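Local coordinates for protein quinoline 2-oxidoreductase medium subunit (Pseudomonas putida, PDB 1T3Q) that binds FAD as the medium subunit of a molybdenum hydroxylase that oxidises quinoline at carbon 2, and probably passes electrons through it, at residues A197-Q202 / L277-G282. Numbering follows the deposited sequence.
Sequences AGLSMQ and LKAAQG
Ala279 sets its methyl group against the strand 197-202 between Ala197 and Leu199. Its CB lies 3.8 Å from Ala197 CB and 3.4 Å from the backbone oxygen Ala197 O. The small side chains let the two backbones come close here, with the CA atoms of Ala197 and Ala279 6.0 Å apart. Leu199 is the next residue along the same face of the strand. Its CG stands anti to the carbonyl carbon (chi1 -54°), and the extended chi2 of 178° carries CD1 onto the helix. Of the two leucine branches, CD1 is the one that meets the helix. Leu199 CD1 rests on the helix backbone, 3.4 Å from Ala280 N, and also touches Ala279 CB (3.7 Å) and Ala280 CB. No hydrogen bond crosses the contact, which is held by apolar packing.

The packing is looser toward Met201. This residue is partly exposed, and its chain bends at chi2 and chi3. The side chain approaches the helix atom by atom despite these bends, and Met201 CE reaches Ala280 CB at 4.1 Å. Farther along the helix, Met201 also touches Ala283 and Met284. On the other side of the helix, Leu277 and Gln281 point away from the strand and are partly exposed.

The strand and helix axes cross at -37°, with the helix lying over one face of an antiparallel sheet. This is alpha/beta packing within the CO dehydrogenase flavoprotein C-terminal domain, away from the FAD site. Ile235 adds to the apolar cluster by touching both Leu199 and Ala280. Strand 193-202 is an inner strand of the sheet, bonded through its backbone to strands 177-183 and 205-214, while the long helix 261-284 runs obliquely along it.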
ATOM      1  N   ALA C 197       8.161  56.884 -23.543  1.00 24.05           N
ATOM      2  CA  ALA C 197       8.529  58.213 -24.000  1.00 23.30           C
ATOM      3  C   ALA C 197       9.282  58.088 -25.311  1.00 25.24           C
ATOM      4  O   ALA C 197      10.328  57.439 -25.376  1.00 24.15           O
ATOM      5  CB  ALA C 197       9.397  58.907 -22.958  1.00 24.25           C
ATOM      6  N   GLY C 198       8.720  58.689 -26.357  1.00 24.24           N
ATOM      7  CA  GLY C 198       9.347  58.669 -27.665  1.00 24.73           C
ATOM      8  C   GLY C 198       9.806  60.084 -27.955  1.00 25.15           C
ATOM      9  O   GLY C 198       8.991  61.009 -27.994  1.00 25.01           O
ATOM     10  N   LEU C 199      11.106  60.263 -28.160  1.00 25.45           N
ATOM     11  CA  LEU C 199      11.640  61.593 -28.408  1.00 26.26           C
ATOM     12  C   LEU C 199      12.476  61.731 -29.662  1.00 29.11           C
ATOM     13  O   LEU C 199      13.119  60.782 -30.115  1.00 29.77           O
ATOM     14  CB  LEU C 199      12.503  62.042 -27.230  1.00 25.50           C
ATOM     15  CG  LEU C 199      11.893  62.009 -25.834  1.00 24.63           C
ATOM     16  CD1 LEU C 199      12.949  62.437 -24.828  1.00 23.81           C
ATOM     17  CD2 LEU C 199      10.678  62.917 -25.771  1.00 22.87           C
ATOM     18  N   SER C 200      12.457  62.939 -30.207  1.00 31.14           N
ATOM     19  CA  SER C 200      13.248  63.290 -31.370  1.00 33.38           C
ATOM     20  C   SER C 200      14.081  64.465 -30.870  1.00 34.07           C
ATOM     21  O   SER C 200      13.536  65.489 -30.452  1.00 32.42           O
ATOM     22  CB  SER C 200      12.357  63.727 -32.529  1.00 35.07           C
ATOM     23  OG  SER C 200      13.152  64.166 -33.616  1.00 39.50           O
ATOM     24  N   MET C 201      15.398  64.304 -30.881  1.00 35.07           N
ATOM     25  CA  MET C 201      16.286  65.351 -30.404  1.00 38.47           C
ATOM     26  C   MET C 201      17.159  65.895 -31.526  1.00 40.42           C
ATOM     27  O   MET C 201      17.798  65.139 -32.254  1.00 41.07           O
ATOM     28  CB  MET C 201      17.184  64.811 -29.288  1.00 38.23           C
ATOM     29  CG  MET C 201      16.449  64.108 -28.153  1.00 40.71           C
ATOM     30  SD  MET C 201      15.437  65.197 -27.127  1.00 43.20           S
ATOM     31  CE  MET C 201      16.634  65.692 -25.890  1.00 40.16           C
ATOM     32  N   GLN C 202      17.173  67.216 -31.661  1.00 42.96           N
ATOM     33  CA  GLN C 202      17.985  67.881 -32.669  1.00 45.52           C
ATOM     34  C   GLN C 202      18.932  68.715 -31.822  1.00 46.61           C
ATOM     35  O   GLN C 202      18.604  69.830 -31.414  1.00 46.98           O
ATOM     36  CB  GLN C 202      17.116  68.779 -33.547  1.00 47.19           C
ATOM     37  CG  GLN C 202      17.517  68.784 -35.008  1.00 49.52           C
ATOM     38  CD  GLN C 202      16.519  68.068 -35.899  1.00 50.54           C
ATOM     39  OE1 GLN C 202      15.340  68.421 -35.940  1.00 52.00           O
ATOM     40  NE2 GLN C 202      16.988  67.063 -36.625  1.00 51.22           N
ATOM     41  N   LEU C 277      13.491  61.249 -18.969  1.00 23.04           N
ATOM     42  CA  LEU C 277      14.922  61.493 -18.837  1.00 24.56           C
ATOM     43  C   LEU C 277      15.712  60.390 -19.533  1.00 25.17           C
ATOM     44  O   LEU C 277      16.723  60.650 -20.187  1.00 27.06           O
ATOM     45  CB  LEU C 277      15.316  61.568 -17.356  1.00 23.56           C
ATOM     46  CG  LEU C 277      14.878  62.845 -16.632  1.00 23.39           C
ATOM     47  CD1 LEU C 277      15.019  62.690 -15.124  1.00 23.41           C
ATOM     48  CD2 LEU C 277      15.721  64.008 -17.137  1.00 23.16           C
ATOM     49  N   LYS C 278      15.239  59.156 -19.401  1.00 25.49           N
ATOM     50  CA  LYS C 278      15.908  58.017 -20.015  1.00 25.51           C
ATOM     51  C   LYS C 278      15.853  58.104 -21.539  1.00 25.69           C
ATOM     52  O   LYS C 278      16.845  57.835 -22.222  1.00 25.54           O
ATOM     53  CB  LYS C 278      15.258  56.712 -19.537  1.00 25.38           C
ATOM     54  CG  LYS C 278      16.036  55.450 -19.889  1.00 25.80           C
ATOM     55  N   ALA C 279      14.695  58.480 -22.073  1.00 24.73           N
ATOM     56  CA  ALA C 279      14.527  58.603 -23.517  1.00 26.65           C
ATOM     57  C   ALA C 279      15.395  59.728 -24.071  1.00 27.83           C
ATOM     58  O   ALA C 279      15.944  59.614 -25.167  1.00 28.82           O
ATOM     59  CB  ALA C 279      13.061  58.856 -23.860  1.00 26.26           C
ATOM     60  N   ALA C 280      15.511  60.815 -23.317  1.00 29.15           N
ATOM     61  CA  ALA C 280      16.321  61.951 -23.738  1.00 32.22           C
ATOM     62  C   ALA C 280      17.787  61.528 -23.781  1.00 33.95           C
ATOM     63  O   ALA C 280      18.531  61.903 -24.685  1.00 34.66           O
ATOM     64  CB  ALA C 280      16.136  63.113 -22.768  1.00 31.55           C
ATOM     65  N   GLN C 281      18.185  60.743 -22.787  1.00 36.05           N
ATOM     66  CA  GLN C 281      19.546  60.235 -22.677  1.00 37.99           C
ATOM     67  C   GLN C 281      19.865  59.338 -23.874  1.00 38.86           C
ATOM     68  O   GLN C 281      20.878  59.521 -24.551  1.00 39.53           O
ATOM     69  CB  GLN C 281      19.677  59.431 -21.379  1.00 38.34           C
ATOM     70  N   GLY C 282      18.990  58.372 -24.129  1.00 39.96           N
ATOM     71  CA  GLY C 282      19.196  57.455 -25.235  1.00 41.69           C
ATOM     72  C   GLY C 282      19.095  58.094 -26.607  1.00 43.72           C
ATOM     73  O   GLY C 282      19.860  57.755 -27.509  1.00 44.42           O
TER